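Exo-1,3/1,4-beta-glucanase (PDB 3RRX) probably hydrolyses 1,3- and 1,4-linked beta-glucans in exo fashion, as a glycoside hydrolase of family 3. Local coordinates at residues P104-T109 against I155-A160; A145-V150 against S208-T213; P409-S414 against L564-Q569; L457-T462 against E556-A561; T232-K237 against N263-K268. The protein carries 1 engineered substitution. All blocks are in the same frame, centred on the assembly; numbering follows the deposited sequence.

Contact 1 (P104-T109 against I155-A160); sequences PTVWGT and IEWSFA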
# COMPACT_ATOMS: atom_id res chain seq x y z
N PRO A 104 -3.76 23.01 -16.66
CA PRO A 104 -3.42 21.61 -16.91
C PRO A 104 -4.00 20.69 -15.84
O PRO A 104 -3.95 21.04 -14.65
CB PRO A 104 -1.88 21.61 -16.81
CG PRO A 104 -1.47 23.04 -17.04
CD PRO A 104 -2.58 23.85 -16.42
N THR A 105 -4.55 19.56 -16.25
CA THR A 105 -5.04 18.54 -15.33
C THR A 105 -3.87 17.63 -14.95
O THR A 105 -2.77 17.77 -15.50
CB THR A 105 -6.18 17.71 -15.98
OG1 THR A 105 -6.80 16.86 -15.01
CG2 THR A 105 -5.66 16.86 -17.15
N VAL A 106 -4.08 16.73 -14.00
CA VAL A 106 -3.09 15.70 -13.67
C VAL A 106 -3.78 14.37 -13.48
O VAL A 106 -4.95 14.29 -13.08
CB VAL A 106 -2.31 16.00 -12.36
CG1 VAL A 106 -1.38 17.19 -12.53
CG2 VAL A 106 -3.26 16.19 -11.17
N TRP A 107 -3.02 13.31 -13.73
CA TRP A 107 -3.48 11.95 -13.62
C TRP A 107 -2.97 11.42 -12.27
O TRP A 107 -1.81 11.62 -11.92
CB TRP A 107 -2.85 11.14 -14.76
CG TRP A 107 -3.57 9.89 -15.12
CD1 TRP A 107 -4.62 9.32 -14.47
CD2 TRP A 107 -3.29 9.05 -16.25
NE1 TRP A 107 -5.01 8.16 -15.13
CE2 TRP A 107 -4.21 7.99 -16.23
CE3 TRP A 107 -2.35 9.10 -17.28
CZ2 TRP A 107 -4.22 6.98 -17.19
CZ3 TRP A 107 -2.36 8.10 -18.24
CH2 TRP A 107 -3.29 7.06 -18.19
N GLY A 108 -3.83 10.74 -11.52
CA GLY A 108 -3.42 10.14 -10.26
C GLY A 108 -3.65 8.64 -10.19
O GLY A 108 -4.46 8.08 -10.92
N THR A 109 -2.93 7.98 -9.29
CA THR A 109 -3.03 6.54 -9.17
C THR A 109 -2.69 6.08 -7.75
O THR A 109 -1.89 6.71 -7.06
CB THR A 109 -2.07 5.84 -10.19
OG1 THR A 109 -2.40 4.46 -10.31
CG2 THR A 109 -0.62 5.98 -9.73
N ILE A 155 1.97 9.40 -15.37
CA ILE A 155 1.15 9.77 -14.21
C ILE A 155 1.95 10.64 -13.23
O ILE A 155 3.11 10.34 -12.94
CB ILE A 155 0.60 8.49 -13.52
CG1 ILE A 155 -0.42 7.82 -14.44
CG2 ILE A 155 -0.02 8.81 -12.15
CD1 ILE A 155 -0.77 6.40 -14.01
N GLU A 156 1.35 11.72 -12.75
CA GLU A 156 2.06 12.73 -11.95
C GLU A 156 1.88 12.56 -10.45
O GLU A 156 2.64 13.14 -9.66
CB GLU A 156 1.57 14.15 -12.30
CG GLU A 156 1.79 14.56 -13.75
CD GLU A 156 0.57 14.34 -14.62
OE1 GLU A 156 -0.35 13.61 -14.20
OE2 GLU A 156 0.54 14.90 -15.74
N TRP A 157 0.87 11.80 -10.07
CA TRP A 157 0.36 11.82 -8.69
C TRP A 157 0.10 10.38 -8.23
O TRP A 157 -0.66 9.65 -8.87
CB TRP A 157 -0.90 12.71 -8.64
CG TRP A 157 -1.66 12.75 -7.33
CD1 TRP A 157 -1.23 12.37 -6.09
CD2 TRP A 157 -3.02 13.20 -7.16
NE1 TRP A 157 -2.22 12.57 -5.16
CE2 TRP A 157 -3.34 13.07 -5.79
CE3 TRP A 157 -3.99 13.69 -8.04
CZ2 TRP A 157 -4.59 13.41 -5.28
CZ3 TRP A 157 -5.23 14.04 -7.53
CH2 TRP A 157 -5.52 13.89 -6.17
N SER A 158 0.74 9.97 -7.15
CA SER A 158 0.58 8.61 -6.64
C SER A 158 0.18 8.59 -5.17
O SER A 158 0.66 9.41 -4.39
CB SER A 158 1.88 7.82 -6.83
OG SER A 158 2.98 8.51 -6.24
N PHE A 159 -0.70 7.66 -4.80
CA PHE A 159 -1.15 7.58 -3.41
C PHE A 159 -0.24 6.63 -2.63
O PHE A 159 -0.29 5.42 -2.82
CB PHE A 159 -2.61 7.11 -3.31
CG PHE A 159 -3.56 7.78 -4.27
CD1 PHE A 159 -4.70 7.11 -4.71
CD2 PHE A 159 -3.32 9.06 -4.75
CE1 PHE A 159 -5.58 7.71 -5.60
CE2 PHE A 159 -4.19 9.67 -5.65
CZ PHE A 159 -5.32 8.99 -6.08
N ALA A 160 0.60 7.19 -1.78
CA ALA A 160 1.49 6.44 -0.90
C ALA A 160 2.24 7.50 -0.11
O ALA A 160 2.49 8.58 -0.64
CB ALA A 160 2.46 5.59 -1.71
O HOH W 1 -0.14 17.42 -16.30
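Backbone bonds of parallel type join Thr109 to the residues flanking Ser158: Thr109 N donates to Trp157 O (2.8 Å), and Phe159 N donates to Thr109 O (2.7 Å). Trp107 O receives Glu156 N at 3.3 Å and, weakly, Trp157 N. A side chain adds a further polar link, for Glu156 OE1 accepts Trp107 N at 2.7 Å along a nearly straight path (168°), on the syn side and tilted from the carboxylate plane. The bend at chi2 (96°) turns this carboxylate across toward 104-109. Its OE2 forms a salt bridge with Arg372 and accepts a hydrogen bond from a water that also donates to Thr105 O. Residues 106-109 and 157-160, their axes 24° apart, belong to strands 106-110 and 157-162, neighbours in the parallel sheet of the (alpha/beta)8 barrel, the family 3 N-terminal domain. Apolar contacts divide between the two sheet faces. Beside Thr109, Ile155 CG1 sits over one face of the Trp107 ring, 3.6 Å from CD2 of that ring, in a CH-pi contact, and Ile155 CG2 meets Thr109 CG2 at 3.8 Å. On the face carrying Trp157, Val106 CG2 lies 4.1 Å from Trp157 CE3, and a CB on Gly108 would press tightly against that same ring carbon.

Contact 2 (A145-V150 against S208-T213); sequences ATAKEV and SNRIAT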
# COMPACT_ATOMS: atom_id res chain seq x y z
N ALA A 145 12.01 4.34 -6.39
CA ALA A 145 11.74 3.41 -7.47
C ALA A 145 10.31 3.54 -7.92
O ALA A 145 10.02 3.55 -9.11
CB ALA A 145 12.04 1.97 -7.03
N THR A 146 9.40 3.64 -6.95
CA THR A 146 7.98 3.77 -7.24
C THR A 146 7.69 5.02 -8.08
O THR A 146 6.92 4.97 -9.03
CB THR A 146 7.14 3.77 -5.94
OG1 THR A 146 7.35 2.54 -5.22
CG2 THR A 146 5.66 3.94 -6.23
N ALA A 147 8.30 6.15 -7.71
CA ALA A 147 8.12 7.39 -8.47
C ALA A 147 8.49 7.22 -9.94
O ALA A 147 7.78 7.68 -10.83
CB ALA A 147 8.93 8.53 -7.84
N LYS A 148 9.61 6.54 -10.21
CA LYS A 148 10.00 6.30 -11.59
C LYS A 148 9.01 5.41 -12.33
O LYS A 148 8.67 5.67 -13.48
CB LYS A 148 11.40 5.67 -11.65
CG LYS A 148 12.54 6.63 -11.33
CD LYS A 148 13.84 5.86 -11.36
CE LYS A 148 15.05 6.76 -11.22
NZ LYS A 148 16.30 5.97 -11.45
N GLU A 149 8.55 4.34 -11.68
CA GLU A 149 7.64 3.42 -12.36
C GLU A 149 6.32 4.12 -12.66
O GLU A 149 5.72 3.90 -13.71
CB GLU A 149 7.44 2.13 -11.55
CG GLU A 149 8.76 1.45 -11.20
CD GLU A 149 8.73 -0.07 -11.34
OE1 GLU A 149 7.68 -0.65 -11.68
OE2 GLU A 149 9.79 -0.68 -11.12
N VAL A 150 5.88 4.98 -11.74
CA VAL A 150 4.67 5.76 -11.96
C VAL A 150 4.87 6.76 -13.10
O VAL A 150 4.03 6.90 -14.00
CB VAL A 150 4.22 6.49 -10.66
CG1 VAL A 150 3.13 7.50 -10.94
CG2 VAL A 150 3.75 5.47 -9.61
N SER A 208 11.76 13.20 -11.92
CA SER A 208 10.92 12.01 -11.82
C SER A 208 10.09 11.96 -10.53
O SER A 208 9.24 11.09 -10.39
CB SER A 208 11.74 10.72 -11.97
OG SER A 208 12.63 10.54 -10.88
N ASN A 209 10.33 12.90 -9.61
CA ASN A 209 9.54 12.96 -8.39
C ASN A 209 8.05 13.19 -8.68
O ASN A 209 7.72 13.97 -9.58
CB ASN A 209 10.04 14.07 -7.45
CG ASN A 209 11.48 13.87 -7.02
OD1 ASN A 209 12.02 12.77 -7.12
ND2 ASN A 209 12.11 14.93 -6.54
N ARG A 210 7.18 12.56 -7.90
CA ARG A 210 5.73 12.69 -8.08
C ARG A 210 5.09 13.47 -6.93
O ARG A 210 5.69 13.64 -5.87
CB ARG A 210 5.05 11.30 -8.11
CG ARG A 210 5.69 10.27 -9.04
CD ARG A 210 5.50 10.57 -10.54
NE ARG A 210 6.50 11.52 -11.02
CZ ARG A 210 6.46 12.14 -12.19
NH1 ARG A 210 7.42 12.99 -12.53
NH2 ARG A 210 5.45 11.93 -13.03
N ILE A 211 3.86 13.92 -7.15
CA ILE A 211 3.02 14.41 -6.05
C ILE A 211 2.62 13.19 -5.24
O ILE A 211 2.26 12.17 -5.82
CB ILE A 211 1.77 15.13 -6.61
CG1 ILE A 211 2.18 16.41 -7.36
CG2 ILE A 211 0.79 15.49 -5.49
CD1 ILE A 211 1.08 17.00 -8.25
N ALA A 212 2.72 13.25 -3.91
CA ALA A 212 2.33 12.12 -3.06
C ALA A 212 1.08 12.39 -2.21
O ALA A 212 0.84 13.52 -1.80
CB ALA A 212 3.49 11.71 -2.15
N THR A 213 0.32 11.34 -1.93
CA THR A 213 -0.80 11.40 -0.99
C THR A 213 -0.60 10.41 0.14
O THR A 213 -0.44 9.21 -0.10
CB THR A 213 -2.15 11.03 -1.64
OG1 THR A 213 -2.52 12.03 -2.60
CG2 THR A 213 -3.26 10.95 -0.57
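Arg210 lays its aliphatic stem against Ala147 and Val150, so that the loop leading into strand 211-217 packs on helix 136-151, within the (alpha/beta)8 barrel of the N-terminal domain. The stem is bent twice: the bend at chi2 (-70°) lays CD along the helix, and the bend at chi3 (84°) turns NE and the guanidinium back toward Ser208 O. Arg210 CG lies 3.9 Å from Ala147 CB, and Arg210 CD lies 3.7 Å from Ala147 O. The Val150 side chain runs past that of Arg210 in the opposite direction, with Val150 CG1 3.9 Å from Arg210 CD. The Ala147 methyl faces the backbone of the other segment, its CB 3.6 Å from Ser208 O. Nearer the surface, Lys148 CG approaches Ser208 OG at 3.9 Å before the extended lysine chain leads on. These contacts are of van der Waals type; the polar end of Arg210 is engaged by other groups. Its NH1 forms a salt bridge with Glu374, and its NH2 donates to Ile155 O. Within its own segment, Arg210 NE donates to Ser208 O at 2.8 Å, approaching from above the carbonyl plane, with an N-H...O angle of 133°.

Contact 3 (P409-S414 against L564-Q569); sequences PIKASS and LLTNKQ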
# COMPACT_ATOMS: atom_id res chain seq x y z
N PRO A 409 20.01 -22.87 7.64
CA PRO A 409 19.77 -22.91 6.20
C PRO A 409 20.00 -24.29 5.61
O PRO A 409 20.78 -25.09 6.14
CB PRO A 409 20.80 -21.92 5.65
CG PRO A 409 21.95 -22.01 6.61
CD PRO A 409 21.31 -22.24 7.97
N ILE A 410 19.31 -24.57 4.51
CA ILE A 410 19.39 -25.87 3.87
C ILE A 410 20.50 -25.88 2.84
O ILE A 410 20.61 -24.96 2.03
CB ILE A 410 18.07 -26.19 3.15
CG1 ILE A 410 16.94 -26.35 4.17
CG2 ILE A 410 18.21 -27.43 2.26
CD1 ILE A 410 15.56 -26.12 3.58
N LYS A 411 21.33 -26.93 2.85
CA LYS A 411 22.34 -27.10 1.81
C LYS A 411 21.71 -27.06 0.42
O LYS A 411 20.81 -27.84 0.12
CB LYS A 411 23.07 -28.44 1.99
CG LYS A 411 23.99 -28.50 3.19
CD LYS A 411 25.19 -27.59 3.01
CE LYS A 411 26.16 -27.70 4.19
NZ LYS A 411 26.83 -29.03 4.24
N ALA A 412 22.20 -26.17 -0.44
CA ALA A 412 21.64 -26.01 -1.78
C ALA A 412 21.83 -27.25 -2.64
O ALA A 412 21.10 -27.47 -3.61
CB ALA A 412 22.23 -24.78 -2.46
N SER A 413 22.81 -28.08 -2.27
CA SER A 413 23.10 -29.30 -3.02
C SER A 413 22.25 -30.48 -2.58
O SER A 413 22.45 -31.60 -3.04
CB SER A 413 24.58 -29.66 -2.89
OG SER A 413 24.95 -29.81 -1.53
N SER A 414 21.29 -30.24 -1.69
CA SER A 414 20.43 -31.31 -1.18
C SER A 414 19.37 -31.72 -2.19
O SER A 414 19.22 -31.10 -3.25
CB SER A 414 19.71 -30.85 0.10
OG SER A 414 20.61 -30.40 1.09
N LEU A 564 16.97 -18.86 2.85
CA LEU A 564 16.74 -20.23 3.30
C LEU A 564 17.83 -21.21 2.87
O LEU A 564 18.06 -22.21 3.55
CB LEU A 564 15.38 -20.74 2.82
CG LEU A 564 14.18 -20.45 3.73
CD1 LEU A 564 14.02 -18.95 3.99
CD2 LEU A 564 12.92 -21.05 3.13
N LEU A 565 18.48 -20.95 1.74
CA LEU A 565 19.49 -21.87 1.20
C LEU A 565 20.92 -21.40 1.48
O LEU A 565 21.17 -20.20 1.56
CB LEU A 565 19.33 -22.00 -0.32
CG LEU A 565 18.01 -22.52 -0.89
CD1 LEU A 565 18.13 -22.69 -2.41
CD2 LEU A 565 17.65 -23.85 -0.25
N THR A 566 21.85 -22.34 1.61
CA THR A 566 23.27 -21.99 1.61
C THR A 566 23.66 -21.62 0.18
O THR A 566 22.87 -21.82 -0.75
CB THR A 566 24.16 -23.17 2.03
OG1 THR A 566 24.08 -24.20 1.03
CG2 THR A 566 23.74 -23.74 3.39
N ASN A 567 24.86 -21.09 -0.00
CA ASN A 567 25.43 -20.99 -1.34
C ASN A 567 25.96 -22.36 -1.80
O ASN A 567 25.77 -23.36 -1.10
CB ASN A 567 26.53 -19.92 -1.40
CG ASN A 567 27.71 -20.23 -0.50
OD1 ASN A 567 27.98 -21.39 -0.16
ND2 ASN A 567 28.43 -19.19 -0.09
N LYS A 568 26.63 -22.40 -2.95
CA LYS A 568 27.13 -23.65 -3.51
C LYS A 568 28.12 -24.36 -2.59
O LYS A 568 28.13 -25.58 -2.50
CB LYS A 568 27.80 -23.42 -4.87
CG LYS A 568 26.90 -22.81 -5.92
CD LYS A 568 27.57 -22.85 -7.29
CE LYS A 568 28.88 -22.08 -7.30
NZ LYS A 568 29.53 -22.09 -8.64
N GLN A 569 28.96 -23.58 -1.91
CA GLN A 569 29.97 -24.13 -1.02
C GLN A 569 29.39 -24.61 0.31
O GLN A 569 30.11 -25.15 1.15
CB GLN A 569 31.08 -23.10 -0.76
CG GLN A 569 31.94 -22.80 -1.97
CD GLN A 569 31.22 -21.95 -3.01
OE1 GLN A 569 30.36 -21.13 -2.67
NE2 GLN A 569 31.56 -22.16 -4.27
O HOH W 2 25.55 -26.80 -1.14
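Ile410 and Leu565 form a single backbone bridge, their CA atoms 4.8 Å apart, between two irregular segments whose touching parts run 50° from each other. Ile410 uses both of its backbone polar groups: its N donates to Leu564 O at 2.8 Å, and its O accepts Thr566 N at 2.9 Å. A cis peptide precedes Pro409, and beyond the bridge Lys411 to Ser414 make a type I turn in which Ser414 N and Ser414 OG both donate to Lys411 O from the same face of its plane.

Among the side chains, Thr566 does most of the polar work. With chi1 at 66°, OG1 stands between its own backbone N and carbonyl carbon, where it accepts Ala412 N at 3.1 Å (158°) and donates to Asn567 O at 2.8 Å in the carbonyl plane, on a lone pair. A valine in place of Thr566 would probably leave Ala412 N without this acceptor and the Asn567 carbonyl without its hydroxyl donor, loosening the hold on the turn. The other Thr566 branch is apolar: CG2 touches Pro409 CG at 4.1 Å, the two side chains crossing at about a right angle. On the buried side, Leu565 CD2 meets Ile410 CB at 4.1 Å.

The result is a loop-to-loop junction in the alpha/beta C-terminal domain with its six-stranded sheet, tying the lead-in to strand 415-419 to the chain that leaves helix 558-564.

Contact 4 (L457-T462 against E556-A561); sequences LQSQVT and EGEGVA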
# COMPACT_ATOMS: atom_id res chain seq x y z
N LEU A 457 14.05 -21.08 -5.64
CA LEU A 457 14.73 -22.22 -5.03
C LEU A 457 15.36 -23.10 -6.11
O LEU A 457 16.50 -23.55 -5.98
CB LEU A 457 13.75 -23.05 -4.21
CG LEU A 457 13.19 -22.38 -2.96
CD1 LEU A 457 11.94 -23.12 -2.46
CD2 LEU A 457 14.25 -22.30 -1.86
N GLN A 458 14.61 -23.35 -7.18
CA GLN A 458 15.08 -24.25 -8.23
C GLN A 458 16.34 -23.72 -8.90
O GLN A 458 17.28 -24.46 -9.19
CB GLN A 458 13.98 -24.45 -9.26
CG GLN A 458 14.44 -25.16 -10.53
CD GLN A 458 13.32 -25.25 -11.54
OE1 GLN A 458 12.79 -24.22 -11.98
NE2 GLN A 458 12.93 -26.47 -11.90
N SER A 459 16.35 -22.42 -9.16
CA SER A 459 17.50 -21.79 -9.79
C SER A 459 18.78 -22.02 -8.98
O SER A 459 19.83 -22.34 -9.54
CB SER A 459 17.22 -20.29 -9.98
OG SER A 459 18.32 -19.65 -10.58
N GLN A 460 18.69 -21.85 -7.67
CA GLN A 460 19.87 -21.97 -6.81
C GLN A 460 20.26 -23.43 -6.54
O GLN A 460 21.44 -23.76 -6.46
CB GLN A 460 19.68 -21.18 -5.50
CG GLN A 460 19.51 -19.69 -5.76
CD GLN A 460 19.59 -18.82 -4.50
OE1 GLN A 460 20.07 -19.25 -3.45
NE2 GLN A 460 19.11 -17.59 -4.62
N VAL A 461 19.26 -24.29 -6.41
CA VAL A 461 19.53 -25.71 -6.16
C VAL A 461 20.19 -26.34 -7.39
O VAL A 461 21.13 -27.14 -7.27
CB VAL A 461 18.25 -26.47 -5.81
CG1 VAL A 461 18.46 -27.99 -5.93
CG2 VAL A 461 17.80 -26.09 -4.41
N THR A 462 19.72 -25.96 -8.57
CA THR A 462 20.30 -26.47 -9.81
C THR A 462 21.75 -26.01 -9.95
O THR A 462 22.63 -26.80 -10.29
CB THR A 462 19.46 -26.03 -11.02
OG1 THR A 462 18.20 -26.71 -10.98
CG2 THR A 462 20.17 -26.37 -12.34
N GLU A 556 9.34 -10.65 -6.27
CA GLU A 556 10.71 -11.18 -6.22
C GLU A 556 10.87 -12.36 -5.26
O GLU A 556 11.57 -12.26 -4.25
CB GLU A 556 11.71 -10.07 -5.87
CG GLU A 556 11.68 -8.90 -6.85
CD GLU A 556 11.57 -9.37 -8.29
OE1 GLU A 556 12.42 -10.18 -8.71
OE2 GLU A 556 10.63 -8.94 -9.00
N GLY A 557 10.25 -13.48 -5.61
CA GLY A 557 10.25 -14.66 -4.75
C GLY A 557 11.60 -15.29 -4.49
O GLY A 557 11.74 -16.09 -3.56
N GLU A 558 12.61 -14.96 -5.30
CA GLU A 558 13.94 -15.54 -5.07
C GLU A 558 14.61 -14.99 -3.81
O GLU A 558 15.62 -15.53 -3.33
CB GLU A 558 14.87 -15.39 -6.29
CG GLU A 558 16.17 -16.16 -6.09
CD GLU A 558 16.99 -16.35 -7.36
OE1 GLU A 558 16.54 -15.91 -8.44
OE2 GLU A 558 18.08 -16.95 -7.25
N GLY A 559 14.06 -13.92 -3.25
CA GLY A 559 14.51 -13.43 -1.96
C GLY A 559 14.35 -14.49 -0.87
O GLY A 559 15.10 -14.50 0.11
N VAL A 560 13.39 -15.39 -1.04
CA VAL A 560 13.20 -16.47 -0.07
C VAL A 560 14.36 -17.47 -0.14
O VAL A 560 14.95 -17.84 0.88
CB VAL A 560 11.83 -17.17 -0.26
CG1 VAL A 560 11.71 -18.39 0.66
CG2 VAL A 560 10.69 -16.18 0.04
N ALA A 561 14.70 -17.92 -1.34
CA ALA A 561 15.85 -18.80 -1.53
C ALA A 561 17.16 -18.20 -1.00
O ALA A 561 17.98 -18.91 -0.42
CB ALA A 561 16.01 -19.18 -3.03
O HOH W 3 19.70 -17.79 -9.22
O HOH W 4 16.17 -17.07 -10.82
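Gln460 CG lies anti to its carbonyl carbon (chi1 -63°), whereas Glu558 CG is anti to the backbone N (chi1 -172°); from there both chains are extended, which brings the amide and the carboxylate together. The side chains cross obliquely, with the amide and carboxylate planes 49° apart. Gln460 NE2 donates to Glu558 OE2 at 2.9 Å, a nearly linear bond. The acceptor oxygen lies in the amide plane and is used through its anti lone pair, on the side away from Glu558 OE1. The stem of the glutamine adds contact with the same oxygen, Gln460 CG being 3.4 Å from Glu558 OE2.

Two waters donate to the carboxylate, one to each oxygen. The one on Glu558 OE2 is also hydrogen-bonded to Ser459 OG, 2.7 Å away, and so bridges the two side chains; the one on Glu558 OE1 reaches Ser459 OG weakly. Ser459 OG is also hydrogen-bonded to Lys463 NZ. The glutamine amide is held from further sides: its NE2 also donates to Asp562 OD1, and its OE1 is bound by Gln573 NE2, which together should fix its rotation.

Deeper between the helices, Leu457 CD2 packs on Ala561 CB at 3.8 Å. Helix 453-463 thus lies beside helix 558-564 in the C-terminal domain; Leu457 continues onto Val418 of strand 415-419 and Ile468 of strand 467-470, while Arg391 of helix 384-397 touches Gln460.

Contact 5 (T232-K237 against N263-K268); sequences TLIDEK and NSWNGK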
# COMPACT_ATOMS: atom_id res chain seq x y z
N THR A 232 -14.29 3.67 14.88
CA THR A 232 -13.13 3.76 15.74
C THR A 232 -13.49 4.45 17.06
O THR A 232 -13.79 5.64 17.08
CB THR A 232 -11.98 4.50 15.06
OG1 THR A 232 -11.57 3.76 13.90
CG2 THR A 232 -10.81 4.65 16.03
N LEU A 233 -13.46 3.68 18.14
CA LEU A 233 -13.91 4.13 19.45
C LEU A 233 -12.70 4.41 20.31
O LEU A 233 -12.11 3.50 20.89
CB LEU A 233 -14.74 3.04 20.12
CG LEU A 233 -16.04 2.68 19.41
CD1 LEU A 233 -16.69 1.49 20.10
CD2 LEU A 233 -16.97 3.87 19.40
N ILE A 234 -12.32 5.68 20.40
CA ILE A 234 -11.11 6.02 21.11
C ILE A 234 -11.19 7.50 21.44
O ILE A 234 -11.82 8.26 20.70
CB ILE A 234 -9.86 5.72 20.26
CG1 ILE A 234 -8.59 5.66 21.13
CG2 ILE A 234 -9.72 6.73 19.10
CD1 ILE A 234 -7.36 5.16 20.38
N ASP A 235 -10.56 7.91 22.54
CA ASP A 235 -10.60 9.32 22.88
C ASP A 235 -9.67 10.08 21.93
O ASP A 235 -8.89 9.47 21.19
CB ASP A 235 -10.27 9.57 24.36
CG ASP A 235 -8.89 9.08 24.75
OD1 ASP A 235 -8.63 8.99 25.96
OD2 ASP A 235 -8.07 8.80 23.85
N GLU A 236 -9.76 11.40 21.94
CA GLU A 236 -9.00 12.19 20.99
C GLU A 236 -7.50 12.08 21.24
O GLU A 236 -6.71 12.12 20.31
CB GLU A 236 -9.46 13.65 21.01
CG GLU A 236 -8.90 14.48 19.84
CD GLU A 236 -9.50 15.88 19.78
OE1 GLU A 236 -10.43 16.15 20.57
OE2 GLU A 236 -9.06 16.70 18.95
N LYS A 237 -7.09 11.94 22.50
CA LYS A 237 -5.67 11.80 22.79
C LYS A 237 -5.11 10.51 22.18
O LYS A 237 -3.96 10.47 21.76
CB LYS A 237 -5.39 11.83 24.30
CG LYS A 237 -5.65 13.20 24.93
CD LYS A 237 -5.25 13.22 26.41
CE LYS A 237 -5.46 14.60 27.02
NZ LYS A 237 -5.15 14.62 28.49
N ASN A 263 -13.59 5.11 7.60
CA ASN A 263 -14.13 4.78 8.93
C ASN A 263 -14.86 5.95 9.60
O ASN A 263 -14.82 7.09 9.13
CB ASN A 263 -13.01 4.30 9.86
CG ASN A 263 -11.96 5.37 10.10
OD1 ASN A 263 -11.15 5.66 9.22
ND2 ASN A 263 -11.97 5.97 11.28
N SER A 264 -15.54 5.64 10.69
CA SER A 264 -16.12 6.65 11.55
C SER A 264 -15.24 6.81 12.78
O SER A 264 -14.47 5.91 13.12
CB SER A 264 -17.54 6.26 11.97
OG SER A 264 -18.40 6.22 10.84
N TRP A 265 -15.35 7.95 13.45
CA TRP A 265 -14.69 8.14 14.73
C TRP A 265 -15.78 8.42 15.77
O TRP A 265 -16.52 9.40 15.64
CB TRP A 265 -13.68 9.29 14.68
CG TRP A 265 -13.07 9.63 16.03
CD1 TRP A 265 -12.57 8.75 16.95
CD2 TRP A 265 -12.91 10.94 16.61
NE1 TRP A 265 -12.10 9.42 18.06
CE2 TRP A 265 -12.31 10.77 17.87
CE3 TRP A 265 -13.22 12.23 16.18
CZ2 TRP A 265 -12.00 11.84 18.71
CZ3 TRP A 265 -12.92 13.30 17.01
CH2 TRP A 265 -12.31 13.10 18.26
N ASN A 266 -15.90 7.55 16.76
CA ASN A 266 -16.94 7.68 17.76
C ASN A 266 -18.30 7.98 17.13
O ASN A 266 -19.02 8.88 17.56
CB ASN A 266 -16.58 8.76 18.79
CG ASN A 266 -15.36 8.39 19.61
OD1 ASN A 266 -15.07 7.21 19.81
ND2 ASN A 266 -14.64 9.40 20.10
N GLY A 267 -18.64 7.23 16.09
CA GLY A 267 -19.96 7.31 15.50
C GLY A 267 -20.14 8.27 14.33
O GLY A 267 -21.19 8.24 13.69
N LYS A 268 -19.14 9.09 14.04
CA LYS A 268 -19.26 10.05 12.92
C LYS A 268 -18.26 9.79 11.79
O LYS A 268 -17.06 9.70 12.05
CB LYS A 268 -19.07 11.48 13.42
CG LYS A 268 -19.09 12.50 12.30
CD LYS A 268 -18.39 13.80 12.69
CE LYS A 268 -19.37 14.91 12.96
NZ LYS A 268 -20.01 14.75 14.30
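Trp265 turns the edge of its indole toward Ile234 O and Thr232 O, while Asn266 ND2 stands 3.2 Å above one face, offset toward the rim. Trp265 CG, anti to the backbone N (chi1 174°), carries the ring toward Ile234 and Glu236. Glu236 N is also at the edge, in plane, and the carboxylate of Glu236, whose OE2 is hydrogen-bonded to His275 and Trp9, is turned 70° from the ring. Trp265 CZ2 lies 3.9 Å from Glu236 CB, at the start of helix 236-243.

The indole N-H is bonded at the edge: Trp265 NE1 donates to Ile234 O at 2.9 Å. That oxygen takes a second bond, from Asn266 ND2 at 3.1 Å, and the two donors reach it from opposite faces of its plane. Asn266 OD1 accepts Ile234 N at 3.2 Å, so one amide serves both backbone groups of one residue. A leucine in place of Trp265 would probably deprive Ile234 O of one of its two donors and open a gap beside Glu236.

The backbones pair in parallel fashion, Thr232 N donating to Ser264 O (2.9 Å) and Asn266 N to Thr232 O (2.9 Å). Trp265 to Lys268 form the type I' turn of a tight beta hairpin, and Gly267 has backbone angles that call for glycine. Side-chain donors and acceptors thus extend the short pairing beyond the strand, holding Ile234 at a partly exposed edge.

How the contacts relate
Contact 1 is the fully buried one of the barrel domain, and contact 2 adjoins it, bringing helix 136-151 against the same region: strands 157-162 and 211-217 are neighbours in one sheet, and Trp157 NE1 probably bonds Thr213 OG1. Contact 5, about 30 Å from contact 1 between centres, belongs to the same domain but lies at a partly exposed hairpin, where amide and indole bonds supplement a short strand pairing. Contacts 3 and 4 adjoin in the C-terminal domain, Leu565 CD1 packing on Gln460 CB at 3.8 Å. Contact 3, largely buried with an exposed rim, relies on backbone and hydroxyl bonds; contact 4, partly buried, on an amide-carboxylate bond with waters; contact 2 on van der Waals packing.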